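Old Yellow Enzyme (Pichia, PDB 6AGZ) binds flavin mononucleotide and probably catalyses the asymmetric reduction of the carbon-carbon double bond of enone compounds, as an old yellow enzyme. Local coordinates at residues 27-32 with 340-345; 47-52 with 94-99; 132-137 with 201-206; 276-281 with 307-312. All coordinates share one frame; numbering follows the deposited sequence.

Contact 1: residues 27-32 with 340-345; sequences NRLVFP and IGCSRY. With FMN (flavin mononucleotide), chain C.
Arg28 and Ile340 begin a short parallel ladder. Ile340 N donates a hydrogen bond to Arg28 O at 2.9 Å, and the bond is nearly straight at 175°. The Arg28 side chain leads off this ladder: its guanidinium forms a salt bridge with Asp336, and NE is bonded to the carbonyl of Lys16. At Leu29 the side chain swings CG trans to the backbone N (chi1 171°). This brings CD1 against Cys342 SG, 3.8 Å away, and also beside the carbonyl of Ile340. Both backbone polar atoms of Val30 are bonded to the other strand. Its N donates to Ile340 O at 2.9 Å, and its O accepts from Cys342 N at 3.0 Å. Gly341 CA adds a CA-H...O contact to the same Val30 O. The Phe31 ring swings back to the second segment, where CD1 comes near Cys342 O and CE1 near Ser343 O. Pro32 closes the segment. Its CG lies over Gly341 CA, where glycine leaves room for the ring, and its CD sits 3.3 Å from Cys342 O. Pro32 CB also reaches the ribityl hydroxyl O2' of the flavin. Just past the ladder the chain meets the phosphate. Ser343 N donates to FMN O2P at 2.9 Å. Arg344 N donates to FMN O3P. The Arg344 side chain bends at chi3 (-77°) and returns to the phosphate, with NE on O3P and NH2 on O1P at 3.0 Å. Two backbone amides and one guanidinium thus grip all three terminal phosphate oxygens, and their positive character should help to offset the phosphate charge.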
# COMPACT_ATOMS: atom_id res chain seq x y z
N ASN A 27 -29.38 5.51 7.62
CA ASN A 27 -28.68 6.10 6.48
C ASN A 27 -27.18 5.87 6.67
O ASN A 27 -26.74 5.26 7.64
CB ASN A 27 -29.02 7.59 6.33
CG ASN A 27 -28.64 8.42 7.55
OD1 ASN A 27 -27.51 8.35 8.04
ND2 ASN A 27 -29.58 9.22 8.03
N ARG A 28 -26.40 6.38 5.71
CA ARG A 28 -24.95 6.24 5.73
C ARG A 28 -24.25 7.59 5.82
O ARG A 28 -23.07 7.70 5.49
CB ARG A 28 -24.49 5.45 4.51
CG ARG A 28 -25.32 4.19 4.30
CD ARG A 28 -24.82 3.30 3.18
NE ARG A 28 -25.72 2.17 2.99
CZ ARG A 28 -25.51 1.17 2.14
NH1 ARG A 28 -24.42 1.16 1.39
NH2 ARG A 28 -26.40 0.19 2.04
N LEU A 29 -24.97 8.62 6.26
CA LEU A 29 -24.39 9.92 6.55
C LEU A 29 -23.95 9.95 8.00
O LEU A 29 -24.73 9.62 8.90
CB LEU A 29 -25.41 11.04 6.27
CG LEU A 29 -25.04 12.45 6.72
CD1 LEU A 29 -23.91 13.01 5.88
CD2 LEU A 29 -26.26 13.36 6.66
N VAL A 30 -22.70 10.35 8.24
CA VAL A 30 -22.09 10.30 9.56
C VAL A 30 -21.64 11.69 9.96
O VAL A 30 -21.11 12.44 9.13
CB VAL A 30 -20.91 9.31 9.59
CG1 VAL A 30 -20.28 9.26 10.97
CG2 VAL A 30 -21.35 7.92 9.15
N PHE A 31 -21.86 12.03 11.23
CA PHE A 31 -21.27 13.20 11.85
C PHE A 31 -19.93 12.78 12.44
O PHE A 31 -19.89 12.16 13.51
CB PHE A 31 -22.19 13.78 12.93
CG PHE A 31 -21.70 15.08 13.52
CD1 PHE A 31 -20.76 15.86 12.86
CD2 PHE A 31 -22.18 15.52 14.74
CE1 PHE A 31 -20.32 17.05 13.41
CE2 PHE A 31 -21.74 16.70 15.29
CZ PHE A 31 -20.81 17.47 14.63
N PRO A 32 -18.82 13.08 11.78
CA PRO A 32 -17.51 12.64 12.27
C PRO A 32 -17.17 13.34 13.57
O PRO A 32 -17.81 14.34 13.94
CB PRO A 32 -16.55 13.06 11.14
CG PRO A 32 -17.42 13.38 9.96
CD PRO A 32 -18.70 13.88 10.55
N ILE A 340 -20.35 8.00 4.57
CA ILE A 340 -19.86 9.31 4.17
C ILE A 340 -19.98 10.25 5.37
O ILE A 340 -21.09 10.46 5.88
CB ILE A 340 -20.62 9.87 2.96
CG1 ILE A 340 -20.41 8.96 1.74
CG2 ILE A 340 -20.16 11.28 2.65
CD1 ILE A 340 -18.99 8.96 1.21
N GLY A 341 -18.86 10.80 5.80
CA GLY A 341 -18.83 11.72 6.93
C GLY A 341 -18.74 13.17 6.46
O GLY A 341 -17.96 13.49 5.56
N CYS A 342 -19.55 14.02 7.08
CA CYS A 342 -19.54 15.46 6.81
C CYS A 342 -19.50 16.18 8.15
O CYS A 342 -20.47 16.13 8.92
CB CYS A 342 -20.77 15.87 6.00
SG CYS A 342 -21.00 14.95 4.46
N SER A 343 -18.38 16.86 8.43
CA SER A 343 -18.16 17.48 9.74
C SER A 343 -18.47 18.97 9.74
O SER A 343 -19.32 19.43 10.51
CB SER A 343 -16.71 17.25 10.18
OG SER A 343 -16.37 18.09 11.27
N ARG A 344 -17.79 19.74 8.88
CA ARG A 344 -17.87 21.20 8.96
C ARG A 344 -19.28 21.70 8.67
O ARG A 344 -19.76 22.62 9.34
CB ARG A 344 -16.85 21.83 8.01
CG ARG A 344 -15.43 21.79 8.55
CD ARG A 344 -14.41 22.30 7.55
NE ARG A 344 -14.11 21.31 6.51
CZ ARG A 344 -13.13 21.43 5.62
NH1 ARG A 344 -12.34 22.49 5.65
NH2 ARG A 344 -12.93 20.48 4.72
N TYR A 345 -19.96 21.11 7.69
CA TYR A 345 -21.33 21.52 7.41
C TYR A 345 -22.32 20.99 8.43
O TYR A 345 -23.41 21.56 8.57
CB TYR A 345 -21.74 21.09 6.00
CG TYR A 345 -21.24 22.03 4.93
CD1 TYR A 345 -21.83 23.27 4.75
CD2 TYR A 345 -20.18 21.68 4.11
CE1 TYR A 345 -21.38 24.14 3.78
CE2 TYR A 345 -19.72 22.55 3.14
CZ TYR A 345 -20.33 23.78 2.98
OH TYR A 345 -19.87 24.64 2.01
N1 FMN C . -11.33 14.65 13.59
C2 FMN C . -11.10 13.73 14.60
O2 FMN C . -10.77 12.58 14.31
N3 FMN C . -11.23 14.09 15.92
C4 FMN C . -11.60 15.38 16.24
O4 FMN C . -11.72 15.71 17.42
C4A FMN C . -11.83 16.31 15.24
N5 FMN C . -12.20 17.59 15.57
C5A FMN C . -12.43 18.52 14.57
C6 FMN C . -12.80 19.81 14.91
C7 FMN C . -13.04 20.75 13.92
C7M FMN C . -13.44 22.15 14.29
C8 FMN C . -12.91 20.40 12.58
C8M FMN C . -13.16 21.41 11.51
C9 FMN C . -12.54 19.11 12.24
C9A FMN C . -12.30 18.16 13.24
N10 FMN C . -11.93 16.87 12.90
C10 FMN C . -11.70 15.94 13.91
C1' FMN C . -11.79 16.47 11.46
C2' FMN C . -13.18 16.08 10.96
O2' FMN C . -13.65 14.97 11.69
C3' FMN C . -13.22 15.77 9.46
O3' FMN C . -12.42 14.64 9.18
C4' FMN C . -12.75 16.96 8.64
O4' FMN C . -13.38 18.13 9.10
C5' FMN C . -13.05 16.79 7.16
O5' FMN C . -14.43 16.54 6.99
P FMN C . -15.38 17.66 6.34
O1P FMN C . -14.78 18.11 5.02
O2P FMN C . -16.76 17.10 6.09
O3P FMN C . -15.48 18.83 7.28

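Contact 2: residues 47-52 with 94-99; sequences DSMLSY and KKIVEE
Lys95 meets Leu50 through its backbone: Leu50 CD1 lies 4.0 Å from Lys95 O. The lysine side chain leads away from the contact, and its NZ is bonded to the carbonyl of Leu404. Ile96 carries much of the packing. Leu50 CD1 comes down on its backbone, 3.5 Å from Ile96 CA, and also lies 3.9 Å from Ile96 CG1. The CG1 branch of Ile96 is trans to the carbonyl carbon (chi1 -67°) and extended beyond, which carries CD1 across to Met49 CB at 4.1 Å. The isoleucine therefore reaches the first helix between Met49 and Leu50. One turn later, Glu99 receives the same leucine methyl. Its CB is 3.5 Å from Leu50 CD1, with CG a little farther, and the two side chains cross at about a right angle. The aliphatic part of Glu99 does this touching. A bend at chi2 (70°) turns its carboxylate aside, where OE2 accepts from Ser54 OG and pairs with Lys103. One methyl of Leu50 thus occupies the site bounded by Lys95, Ile96 and Glu99, and no hydrogen bond crosses between the segments. The axes approach to 9.5 Å and run nearly parallel, with a crossing angle of -22°. The contact joins helix 47-57 to helix 87-102, neighbouring helices on the outside of the barrel. Strand 63-70 lies between them in the chain, and the C-terminal tail reaches both helices through Gln402 and Leu404.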
# COMPACT_ATOMS: atom_id res chain seq x y z
N ASP A 47 -25.31 20.96 29.09
CA ASP A 47 -26.64 20.98 28.49
C ASP A 47 -26.58 21.48 27.05
O ASP A 47 -27.34 21.03 26.19
CB ASP A 47 -27.57 21.85 29.33
CG ASP A 47 -26.99 23.22 29.62
OD1 ASP A 47 -25.79 23.44 29.33
OD2 ASP A 47 -27.73 24.09 30.13
N SER A 48 -25.67 22.43 26.78
CA SER A 48 -25.47 22.90 25.42
C SER A 48 -25.07 21.76 24.49
O SER A 48 -25.57 21.65 23.37
CB SER A 48 -24.42 24.01 25.40
OG SER A 48 -24.79 25.09 26.23
N MET A 49 -24.15 20.91 24.95
CA MET A 49 -23.76 19.75 24.16
C MET A 49 -24.92 18.79 23.99
O MET A 49 -25.07 18.16 22.93
CB MET A 49 -22.57 19.05 24.81
CG MET A 49 -21.29 19.88 24.83
SD MET A 49 -20.01 19.15 25.85
CE MET A 49 -19.89 17.52 25.12
N LEU A 50 -25.76 18.65 25.02
CA LEU A 50 -26.90 17.75 24.94
C LEU A 50 -27.87 18.20 23.85
O LEU A 50 -28.32 17.39 23.03
CB LEU A 50 -27.59 17.66 26.29
CG LEU A 50 -28.75 16.66 26.41
CD1 LEU A 50 -28.47 15.41 25.60
CD2 LEU A 50 -29.00 16.30 27.87
N SER A 51 -28.22 19.49 23.84
CA SER A 51 -29.06 20.00 22.76
C SER A 51 -28.35 19.90 21.42
O SER A 51 -28.97 19.61 20.39
CB SER A 51 -29.46 21.45 23.05
OG SER A 51 -30.14 22.02 21.95
N TYR A 52 -27.03 20.11 21.42
CA TYR A 52 -26.23 20.09 20.20
C TYR A 52 -26.32 18.73 19.51
O TYR A 52 -26.60 18.65 18.30
CB TYR A 52 -24.79 20.44 20.55
CG TYR A 52 -23.77 20.31 19.44
CD1 TYR A 52 -23.59 21.33 18.51
CD2 TYR A 52 -22.95 19.20 19.35
CE1 TYR A 52 -22.64 21.22 17.51
CE2 TYR A 52 -22.00 19.08 18.35
CZ TYR A 52 -21.85 20.10 17.44
OH TYR A 52 -20.91 19.98 16.44
N LYS A 94 -23.71 9.69 29.52
CA LYS A 94 -24.81 8.74 29.49
C LYS A 94 -26.12 9.44 29.15
O LYS A 94 -26.93 8.91 28.37
CB LYS A 94 -24.92 8.03 30.84
CG LYS A 94 -26.00 6.95 30.89
CD LYS A 94 -26.09 6.33 32.28
CE LYS A 94 -26.94 5.06 32.27
NZ LYS A 94 -28.35 5.32 31.90
N LYS A 95 -26.35 10.62 29.71
CA LYS A 95 -27.57 11.36 29.39
C LYS A 95 -27.58 11.80 27.93
O LYS A 95 -28.62 11.73 27.26
CB LYS A 95 -27.72 12.56 30.33
CG LYS A 95 -27.95 12.15 31.78
CD LYS A 95 -27.93 13.34 32.71
CE LYS A 95 -28.32 12.92 34.12
NZ LYS A 95 -28.55 14.09 35.01
N ILE A 96 -26.43 12.24 27.41
CA ILE A 96 -26.36 12.59 25.99
C ILE A 96 -26.70 11.38 25.12
O ILE A 96 -27.46 11.49 24.15
CB ILE A 96 -24.97 13.16 25.64
CG1 ILE A 96 -24.76 14.51 26.33
CG2 ILE A 96 -24.81 13.30 24.14
CD1 ILE A 96 -23.47 15.20 25.93
N VAL A 97 -26.16 10.21 25.47
CA VAL A 97 -26.44 9.00 24.70
C VAL A 97 -27.92 8.66 24.75
O VAL A 97 -28.53 8.31 23.73
CB VAL A 97 -25.58 7.83 25.21
CG1 VAL A 97 -25.96 6.54 24.50
CG2 VAL A 97 -24.11 8.13 25.01
N GLU A 98 -28.52 8.75 25.94
CA GLU A 98 -29.93 8.42 26.08
C GLU A 98 -30.80 9.35 25.25
O GLU A 98 -31.80 8.91 24.66
CB GLU A 98 -30.34 8.47 27.56
CG GLU A 98 -29.74 7.36 28.40
CD GLU A 98 -30.05 7.51 29.87
OE1 GLU A 98 -30.58 8.57 30.26
OE2 GLU A 98 -29.76 6.57 30.64
N GLU A 99 -30.44 10.63 25.18
CA GLU A 99 -31.20 11.55 24.33
C GLU A 99 -31.00 11.23 22.85
O GLU A 99 -31.97 11.27 22.08
CB GLU A 99 -30.82 12.99 24.64
CG GLU A 99 -31.39 14.01 23.65
CD GLU A 99 -32.90 14.19 23.77
OE1 GLU A 99 -33.51 13.60 24.69
OE2 GLU A 99 -33.47 14.93 22.95

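Contact 3: residues 132-137 with 201-206; sequences APSALY and TANKRT
Ser134 turns OG trans to its own carbonyl carbon (chi1 -61°), which points the hydroxyl at the backbone of Lys204. The Arg205 chain is straight at chi2 and bends at chi3 (73°), so its guanidinium folds back to the carbonyl of Pro133. These torsions set up the polar links of the contact. Lys204 N donates to Ser134 OG at 2.8 Å. Arg205 NH1 donates to Pro133 O, also at 2.8 Å. That donor lies in the carbonyl plane on a lone pair, while the oxygen is tilted 17° from the guanidinium plane. Arg205 CG passes 3.2 Å from the same Pro133 O, so the bent side chain wraps this carbonyl. NH1 also serves Met156 O, and NH2 pairs with Asp207. Packing fills in around the bonds. Pro133 CG rests 3.7 Å from Ala202 O, and Ser134 CB is close to that oxygen too. Leu136 CD1 touches Lys204 CG at 3.6 Å, and the two side chains cross at about a right angle. The lysine NZ ends on the carbonyl of Thr200. Asn203 shapes its own segment: OD1 accepts from Arg205 N at 2.9 Å, while ND2 binds the carbonyls of Tyr209 and Phe197. The contact joins two loops, one between strand 130-132 and helix 140-148, the other between helices 193-198 and 213-216. Its recognisable local motifs are an Asx turn at Asn203 and an inverse gamma turn centred on Ala135.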
# COMPACT_ATOMS: atom_id res chain seq x y z
N ALA A 132 5.21 11.33 25.11
CA ALA A 132 5.32 11.07 23.68
C ALA A 132 6.12 9.78 23.49
O ALA A 132 6.79 9.33 24.43
CB ALA A 132 5.99 12.24 22.94
N PRO A 133 6.06 9.16 22.31
CA PRO A 133 6.93 7.99 22.07
C PRO A 133 8.40 8.31 22.21
O PRO A 133 9.15 7.53 22.82
CB PRO A 133 6.57 7.58 20.63
CG PRO A 133 5.91 8.78 20.03
CD PRO A 133 5.18 9.43 21.16
N SER A 134 8.84 9.45 21.68
CA SER A 134 10.21 9.91 21.84
C SER A 134 10.20 11.37 22.29
O SER A 134 9.23 12.10 22.07
CB SER A 134 11.01 9.77 20.54
OG SER A 134 11.07 8.41 20.13
N ALA A 135 11.29 11.78 22.93
CA ALA A 135 11.41 13.13 23.48
C ALA A 135 11.68 14.12 22.35
O ALA A 135 12.77 14.66 22.18
CB ALA A 135 12.49 13.18 24.55
N LEU A 136 10.63 14.36 21.56
CA LEU A 136 10.70 15.24 20.40
C LEU A 136 9.44 16.08 20.34
O LEU A 136 8.34 15.60 20.66
CB LEU A 136 10.86 14.45 19.10
CG LEU A 136 12.07 13.52 18.97
CD1 LEU A 136 11.96 12.70 17.69
CD2 LEU A 136 13.37 14.31 19.00
N TYR A 137 9.59 17.34 19.94
CA TYR A 137 8.47 18.25 19.73
C TYR A 137 8.14 18.32 18.24
O TYR A 137 9.00 18.10 17.39
CB TYR A 137 8.79 19.64 20.26
CG TYR A 137 9.19 19.67 21.72
CD1 TYR A 137 8.23 19.79 22.72
CD2 TYR A 137 10.52 19.59 22.10
CE1 TYR A 137 8.59 19.81 24.05
CE2 TYR A 137 10.89 19.62 23.43
CZ TYR A 137 9.92 19.73 24.40
OH TYR A 137 10.28 19.76 25.73
N THR A 201 8.67 10.09 11.91
CA THR A 201 9.12 11.41 12.32
C THR A 201 9.06 11.58 13.84
O THR A 201 9.88 12.31 14.41
CB THR A 201 8.26 12.49 11.65
OG1 THR A 201 6.87 12.21 11.89
CG2 THR A 201 8.52 12.52 10.15
N ALA A 202 8.12 10.92 14.50
CA ALA A 202 7.91 11.10 15.93
C ALA A 202 8.46 9.95 16.77
O ALA A 202 8.72 10.16 17.97
CB ALA A 202 6.42 11.27 16.23
N ASN A 203 8.64 8.77 16.20
CA ASN A 203 9.01 7.57 16.95
C ASN A 203 10.45 7.19 16.62
O ASN A 203 10.72 6.65 15.54
CB ASN A 203 8.05 6.42 16.64
CG ASN A 203 8.24 5.23 17.57
OD1 ASN A 203 9.26 5.11 18.25
ND2 ASN A 203 7.26 4.34 17.59
N LYS A 204 11.36 7.46 17.55
CA LYS A 204 12.75 7.01 17.45
C LYS A 204 13.06 5.88 18.43
O LYS A 204 14.24 5.59 18.66
CB LYS A 204 13.71 8.17 17.68
CG LYS A 204 13.35 9.45 16.95
CD LYS A 204 13.38 9.28 15.44
CE LYS A 204 13.01 10.57 14.74
NZ LYS A 204 12.85 10.39 13.27
N ARG A 205 12.04 5.26 19.01
CA ARG A 205 12.26 4.25 20.04
C ARG A 205 13.01 3.06 19.47
O ARG A 205 12.89 2.71 18.29
CB ARG A 205 10.92 3.78 20.62
CG ARG A 205 10.11 4.89 21.28
CD ARG A 205 8.80 4.36 21.84
NE ARG A 205 8.99 3.55 23.04
CZ ARG A 205 8.98 4.04 24.27
NH1 ARG A 205 8.77 5.33 24.47
NH2 ARG A 205 9.17 3.23 25.31
N THR A 206 13.81 2.42 20.33
CA THR A 206 14.60 1.25 19.96
C THR A 206 14.14 -0.01 20.68
O THR A 206 14.79 -1.05 20.55
CB THR A 206 16.08 1.51 20.21
OG1 THR A 206 16.27 1.93 21.57
CG2 THR A 206 16.61 2.58 19.27

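Contact 4: residues 276-281 with 307-312; sequences GKRLAY and QIWKGV
A cation-pi contact joins the loop that leads into barrel strand 281-285 to the turn after helix 303-308. Arg278 and Trp309 form it. The centre of the guanidinium, Arg278 CZ, stands 4.7 Å from the centroid of the six-membered ring of Trp309, over its face. The two planes are 75° apart, so the guanidinium stands steeply on the ring. Bends at chi2 (81°) and chi3 (66°) fold the arginine over the indole and bring Arg278 CD to 3.5 Å from Trp309 CH2. The charge has a second partner, since NH1 forms a salt bridge with Glu270. Leu279 comes to the rim of the indole: its CB is 3.8 Å from Trp309 CH2. Trp309 NE1 donates to Val312 O at 2.9 Å, which holds the indole against its own turn. One water joins the backbones, giving a hydrogen to Leu279 O and accepting one from Val312 N. Val312 CB packs 3.4 Å from Ala280 O, and its CG1 meets Tyr281 CB at 3.7 Å. From here the two segments run on into strands 281-285 and 313-316, which lie side by side and parallel in the TIM barrel.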
# COMPACT_ATOMS: atom_id res chain seq x y z
N GLY A 276 -12.49 -13.58 13.05
CA GLY A 276 -13.76 -13.41 13.72
C GLY A 276 -13.87 -12.22 14.63
O GLY A 276 -14.77 -12.19 15.48
N LYS A 277 -12.99 -11.22 14.49
CA LYS A 277 -13.08 -9.98 15.26
C LYS A 277 -13.05 -8.83 14.25
O LYS A 277 -12.00 -8.24 13.99
CB LYS A 277 -11.96 -9.87 16.29
CG LYS A 277 -11.86 -11.07 17.21
CD LYS A 277 -10.81 -10.85 18.29
CE LYS A 277 -9.48 -10.45 17.69
NZ LYS A 277 -8.76 -9.47 18.55
N ARG A 278 -14.22 -8.52 13.70
CA ARG A 278 -14.36 -7.49 12.68
C ARG A 278 -14.78 -6.19 13.35
O ARG A 278 -15.81 -6.14 14.03
CB ARG A 278 -15.40 -7.91 11.64
CG ARG A 278 -15.90 -6.78 10.75
CD ARG A 278 -14.95 -6.47 9.61
NE ARG A 278 -14.85 -7.58 8.66
CZ ARG A 278 -14.02 -7.60 7.62
NH1 ARG A 278 -13.21 -6.57 7.39
NH2 ARG A 278 -13.99 -8.65 6.81
N LEU A 279 -13.97 -5.14 13.17
CA LEU A 279 -14.31 -3.84 13.73
C LEU A 279 -15.63 -3.34 13.17
O LEU A 279 -16.05 -3.72 12.07
CB LEU A 279 -13.20 -2.82 13.44
CG LEU A 279 -11.82 -3.06 14.05
CD1 LEU A 279 -10.89 -1.89 13.73
CD2 LEU A 279 -11.93 -3.26 15.55
N ALA A 280 -16.31 -2.49 13.95
CA ALA A 280 -17.54 -1.88 13.48
C ALA A 280 -17.30 -1.09 12.20
O ALA A 280 -18.05 -1.21 11.22
CB ALA A 280 -18.14 -0.99 14.56
N TYR A 281 -16.24 -0.29 12.18
CA TYR A 281 -15.87 0.47 10.99
C TYR A 281 -14.44 0.95 11.14
O TYR A 281 -13.89 1.00 12.24
CB TYR A 281 -16.82 1.65 10.75
CG TYR A 281 -16.83 2.69 11.85
CD1 TYR A 281 -17.68 2.56 12.94
CD2 TYR A 281 -16.00 3.80 11.79
CE1 TYR A 281 -17.69 3.51 13.95
CE2 TYR A 281 -16.00 4.75 12.79
CZ TYR A 281 -16.86 4.60 13.87
OH TYR A 281 -16.87 5.55 14.87
N GLN A 307 -8.74 -1.61 -0.72
CA GLN A 307 -8.32 -2.93 -1.19
C GLN A 307 -8.06 -3.87 -0.02
O GLN A 307 -8.32 -5.07 -0.14
CB GLN A 307 -7.06 -2.82 -2.05
CG GLN A 307 -7.30 -2.37 -3.48
CD GLN A 307 -6.09 -2.63 -4.36
OE1 GLN A 307 -5.62 -1.74 -5.07
NE2 GLN A 307 -5.60 -3.87 -4.33
N ILE A 308 -7.57 -3.35 1.10
CA ILE A 308 -7.12 -4.19 2.20
C ILE A 308 -8.27 -4.44 3.16
O ILE A 308 -8.62 -5.59 3.44
CB ILE A 308 -5.91 -3.56 2.92
CG1 ILE A 308 -4.81 -3.24 1.91
CG2 ILE A 308 -5.40 -4.50 3.99
CD1 ILE A 308 -3.66 -2.44 2.50
N TRP A 309 -8.85 -3.37 3.68
CA TRP A 309 -9.96 -3.48 4.63
C TRP A 309 -11.25 -3.77 3.87
O TRP A 309 -11.62 -3.03 2.96
CB TRP A 309 -10.08 -2.20 5.45
CG TRP A 309 -11.27 -2.19 6.34
CD1 TRP A 309 -12.41 -1.47 6.17
CD2 TRP A 309 -11.44 -2.94 7.54
NE1 TRP A 309 -13.29 -1.72 7.19
CE2 TRP A 309 -12.72 -2.62 8.05
CE3 TRP A 309 -10.65 -3.85 8.24
CZ2 TRP A 309 -13.22 -3.18 9.22
CZ3 TRP A 309 -11.14 -4.40 9.41
CH2 TRP A 309 -12.42 -4.07 9.89
N LYS A 310 -11.93 -4.85 4.26
CA LYS A 310 -13.12 -5.31 3.57
C LYS A 310 -14.42 -4.95 4.29
O LYS A 310 -15.50 -5.16 3.72
CB LYS A 310 -13.07 -6.83 3.38
CG LYS A 310 -11.84 -7.33 2.65
CD LYS A 310 -11.81 -6.84 1.21
CE LYS A 310 -10.67 -7.48 0.43
NZ LYS A 310 -10.68 -7.07 -0.99
N GLY A 311 -14.34 -4.41 5.50
CA GLY A 311 -15.52 -4.10 6.28
C GLY A 311 -16.06 -2.71 6.01
O GLY A 311 -15.73 -2.07 5.01
N VAL A 312 -16.91 -2.25 6.93
CA VAL A 312 -17.47 -0.91 6.81
C VAL A 312 -16.34 0.11 6.90
O VAL A 312 -15.48 0.04 7.78
CB VAL A 312 -18.52 -0.67 7.90
CG1 VAL A 312 -19.03 0.76 7.86
CG2 VAL A 312 -19.68 -1.65 7.75
O HOH W 1 -17.04 -3.90 9.33

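Overall arrangement
All four contacts belong to one TIM-barrel domain, but only contact 1 pairs two of its strands. It closes the barrel by joining the first strand to the last, and contacts 2, 3 and 4 are nested within the long loop it closes. Contact 1 also binds the flavin phosphate directly. Contact 2 lies next to it: Phe31 CZ is 3.1 Å from Tyr52 OH, and the side chain of Met49 is about 11 Å from the flavin. Contact 4 comes within about 6 Å of contact 1 by nearest atoms, with the Tyr281 side chain about 9 Å from the flavin. Contact 3 is remote, its centre about 33 Å from that of contact 1 and across the chain's centre.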